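Local atomic coordinates of probable arylamine n-acetyl transferase (Mycobacterium abscessus, PDB entry 4GUZ), a protein that probably transfers an acetyl group from acetyl coenzyme A to the amine nitrogen of arylamine substrates, as other arylamine N-acetyltransferases do. Residues A[10-15]-A[62-67]. Sequence-based numbering, arbitrary orientation.
Sequences GDELQL and DIPAVQ
Glu12 faces the first turn of helix 63-72 with both its backbone and its side chain. Its CB lies 3.9 Å from Ile63 CG2, and beyond CG the extended chain carries the carboxylate out alongside the ring of Pro64, where OE2 comes within 3.7 Å of Pro64 CD. Proline suits this place, since the first turn of a helix needs no amide donor from it. The carbonyl O of Glu12 accepts a hydrogen bond from Gln67 NE2 at 2.8 Å, somewhat bent at the hydrogen (141°). Gln67 OE1 lies 3.3 Å from Leu13 CA and also meets the CD1 methyl of this buried residue, where an apolar leucine fits; Leu13 CB makes a looser contact with Ile63 CG2. Gln14, the N-cap residue of helix 15-21, then donates its backbone N-H to Gln67 OE1, with N and OE1 2.8 Å apart and an angle of 166°. Glutamine suits position 67 because its amide, reaching the loop on an extended chain, offers donor and acceptor at once, and two bonds fix its rotation. Helix 79-92 packs against both segments: Leu13 rests on Leu85 and Val89, and Ile63 on Ala88. Its Arg92 ties the loop to that helix through the carbonyls of Gly10 and Leu13, while Gln67 ties it to helix 63-72.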
ATOM      1  N   GLY A  10      -7.889 -17.333  -1.738  1.00 29.45           N
ATOM      2  CA  GLY A  10      -7.458 -17.353  -3.135  1.00 30.54           C
ATOM      3  C   GLY A  10      -8.562 -17.733  -4.115  1.00 37.08           C
ATOM      4  O   GLY A  10      -8.700 -17.120  -5.182  1.00 35.41           O
ATOM      5  N   ASP A  11      -9.391 -18.718  -3.729  1.00 35.48           N
ATOM      6  CA  ASP A  11     -10.487 -19.249  -4.540  1.00 35.85           C
ATOM      7  C   ASP A  11     -11.609 -18.236  -4.796  1.00 37.84           C
ATOM      8  O   ASP A  11     -12.302 -18.367  -5.803  1.00 38.44           O
ATOM      9  CB  ASP A  11     -11.068 -20.511  -3.877  1.00 38.13           C
ATOM     10  CG  ASP A  11     -10.204 -21.753  -4.033  1.00 54.12           C
ATOM     11  OD1 ASP A  11      -9.281 -21.738  -4.886  1.00 54.72           O
ATOM     12  OD2 ASP A  11     -10.479 -22.759  -3.337  1.00 63.59           O
ATOM     13  N   GLU A  12     -11.782 -17.235  -3.917  1.00 32.92           N
ATOM     14  CA  GLU A  12     -12.836 -16.217  -4.067  1.00 32.26           C
ATOM     15  C   GLU A  12     -12.406 -15.073  -5.004  1.00 33.01           C
ATOM     16  O   GLU A  12     -13.227 -14.229  -5.368  1.00 31.76           O
ATOM     17  CB  GLU A  12     -13.250 -15.651  -2.706  1.00 33.84           C
ATOM     18  CG  GLU A  12     -14.031 -16.632  -1.851  1.00 45.62           C
ATOM     19  CD  GLU A  12     -14.790 -15.986  -0.710  1.00 79.77           C
ATOM     20  OE1 GLU A  12     -16.014 -16.230  -0.608  1.00 83.84           O
ATOM     21  OE2 GLU A  12     -14.169 -15.224   0.068  1.00 77.21           O
ATOM     22  N   LEU A  13     -11.122 -15.042  -5.375  1.00 27.56           N
ATOM     23  CA  LEU A  13     -10.603 -14.017  -6.266  1.00 25.98           C
ATOM     24  C   LEU A  13     -10.974 -14.308  -7.718  1.00 30.29           C
ATOM     25  O   LEU A  13     -10.903 -15.460  -8.167  1.00 28.01           O
ATOM     26  CB  LEU A  13      -9.067 -13.923  -6.127  1.00 25.06           C
ATOM     27  CG  LEU A  13      -8.334 -12.968  -7.092  1.00 28.25           C
ATOM     28  CD1 LEU A  13      -8.342 -11.543  -6.568  1.00 27.56           C
ATOM     29  CD2 LEU A  13      -6.939 -13.440  -7.351  1.00 27.98           C
ATOM     30  N   GLN A  14     -11.318 -13.242  -8.461  1.00 28.48           N
ATOM     31  CA  GLN A  14     -11.554 -13.303  -9.901  1.00 28.44           C
ATOM     32  C   GLN A  14     -10.174 -13.110 -10.533  1.00 31.84           C
ATOM     33  O   GLN A  14      -9.788 -11.984 -10.847  1.00 31.65           O
ATOM     34  CB  GLN A  14     -12.585 -12.227 -10.337  1.00 30.24           C
ATOM     35  CG  GLN A  14     -14.024 -12.480  -9.873  1.00 43.45           C
ATOM     36  CD  GLN A  14     -14.585 -13.805 -10.335  1.00 66.11           C
ATOM     37  OE1 GLN A  14     -14.555 -14.151 -11.523  1.00 65.22           O
ATOM     38  NE2 GLN A  14     -15.091 -14.583  -9.393  1.00 54.19           N
ATOM     39  N   LEU A  15      -9.398 -14.208 -10.622  1.00 28.45           N
ATOM     40  CA  LEU A  15      -8.007 -14.232 -11.080  1.00 29.02           C
ATOM     41  C   LEU A  15      -7.774 -13.558 -12.434  1.00 33.64           C
ATOM     42  O   LEU A  15      -6.892 -12.701 -12.495  1.00 33.34           O
ATOM     43  CB  LEU A  15      -7.445 -15.670 -11.110  1.00 29.36           C
ATOM     44  CG  LEU A  15      -5.950 -15.828 -11.461  1.00 34.00           C
ATOM     45  CD1 LEU A  15      -5.051 -15.274 -10.354  1.00 33.58           C
ATOM     46  CD2 LEU A  15      -5.606 -17.283 -11.715  1.00 35.87           C
ATOM     47  N   ASP A  62     -12.896  -8.312   3.262  1.00 22.24           N
ATOM     48  CA  ASP A  62     -13.209  -9.591   2.616  1.00 21.12           C
ATOM     49  C   ASP A  62     -12.997  -9.479   1.101  1.00 24.32           C
ATOM     50  O   ASP A  62     -13.331  -8.446   0.510  1.00 24.99           O
ATOM     51  CB  ASP A  62     -14.624 -10.062   2.983  1.00 23.36           C
ATOM     52  CG  ASP A  62     -15.717  -9.134   2.523  1.00 26.84           C
ATOM     53  OD1 ASP A  62     -16.060  -8.202   3.284  1.00 30.90           O
ATOM     54  OD2 ASP A  62     -16.223  -9.333   1.404  1.00 25.38           O
ATOM     55  N   ILE A  63     -12.428 -10.539   0.481  1.00 20.04           N
ATOM     56  CA  ILE A  63     -12.038 -10.570  -0.934  1.00 21.71           C
ATOM     57  C   ILE A  63     -13.196 -10.157  -1.867  1.00 28.64           C
ATOM     58  O   ILE A  63     -12.934  -9.296  -2.715  1.00 26.88           O
ATOM     59  CB  ILE A  63     -11.354 -11.913  -1.347  1.00 25.06           C
ATOM     60  CG1 ILE A  63      -9.913 -11.972  -0.818  1.00 25.18           C
ATOM     61  CG2 ILE A  63     -11.377 -12.185  -2.863  1.00 26.69           C
ATOM     62  CD1 ILE A  63      -8.992 -10.770  -1.254  1.00 29.20           C
ATOM     63  N   PRO A  64     -14.450 -10.693  -1.759  1.00 28.26           N
ATOM     64  CA  PRO A  64     -15.518 -10.224  -2.664  1.00 27.34           C
ATOM     65  C   PRO A  64     -15.759  -8.715  -2.598  1.00 29.95           C
ATOM     66  O   PRO A  64     -15.899  -8.087  -3.652  1.00 31.36           O
ATOM     67  CB  PRO A  64     -16.755 -11.008  -2.184  1.00 29.48           C
ATOM     68  CG  PRO A  64     -16.188 -12.250  -1.574  1.00 34.16           C
ATOM     69  CD  PRO A  64     -14.962 -11.743  -0.850  1.00 29.85           C
ATOM     70  N   ALA A  65     -15.817  -8.124  -1.394  1.00 25.07           N
ATOM     71  CA  ALA A  65     -16.032  -6.682  -1.267  1.00 24.43           C
ATOM     72  C   ALA A  65     -14.835  -5.881  -1.834  1.00 26.90           C
ATOM     73  O   ALA A  65     -15.043  -4.898  -2.540  1.00 26.94           O
ATOM     74  CB  ALA A  65     -16.276  -6.298   0.184  1.00 25.20           C
ATOM     75  N   VAL A  66     -13.604  -6.307  -1.524  1.00 21.98           N
ATOM     76  CA  VAL A  66     -12.364  -5.651  -1.973  1.00 21.33           C
ATOM     77  C   VAL A  66     -12.217  -5.687  -3.499  1.00 24.38           C
ATOM     78  O   VAL A  66     -12.001  -4.624  -4.089  1.00 23.67           O
ATOM     79  CB  VAL A  66     -11.123  -6.262  -1.256  1.00 24.06           C
ATOM     80  CG1 VAL A  66      -9.803  -5.800  -1.889  1.00 23.47           C
ATOM     81  CG2 VAL A  66     -11.152  -5.918   0.229  1.00 23.68           C
ATOM     82  N   GLN A  67     -12.344  -6.871  -4.153  1.00 21.85           N
ATOM     83  CA  GLN A  67     -12.165  -6.937  -5.613  1.00 22.25           C
ATOM     84  C   GLN A  67     -13.278  -6.187  -6.361  1.00 26.99           C
ATOM     85  O   GLN A  67     -13.008  -5.609  -7.413  1.00 26.63           O
ATOM     86  CB  GLN A  67     -12.014  -8.379  -6.134  1.00 23.52           C
ATOM     87  CG  GLN A  67     -13.262  -9.260  -6.068  1.00 32.38           C
ATOM     88  CD  GLN A  67     -12.945 -10.687  -6.417  1.00 42.38           C
ATOM     89  OE1 GLN A  67     -11.880 -11.006  -6.962  1.00 36.36           O
ATOM     90  NE2 GLN A  67     -13.855 -11.583  -6.082  1.00 35.97           N
TER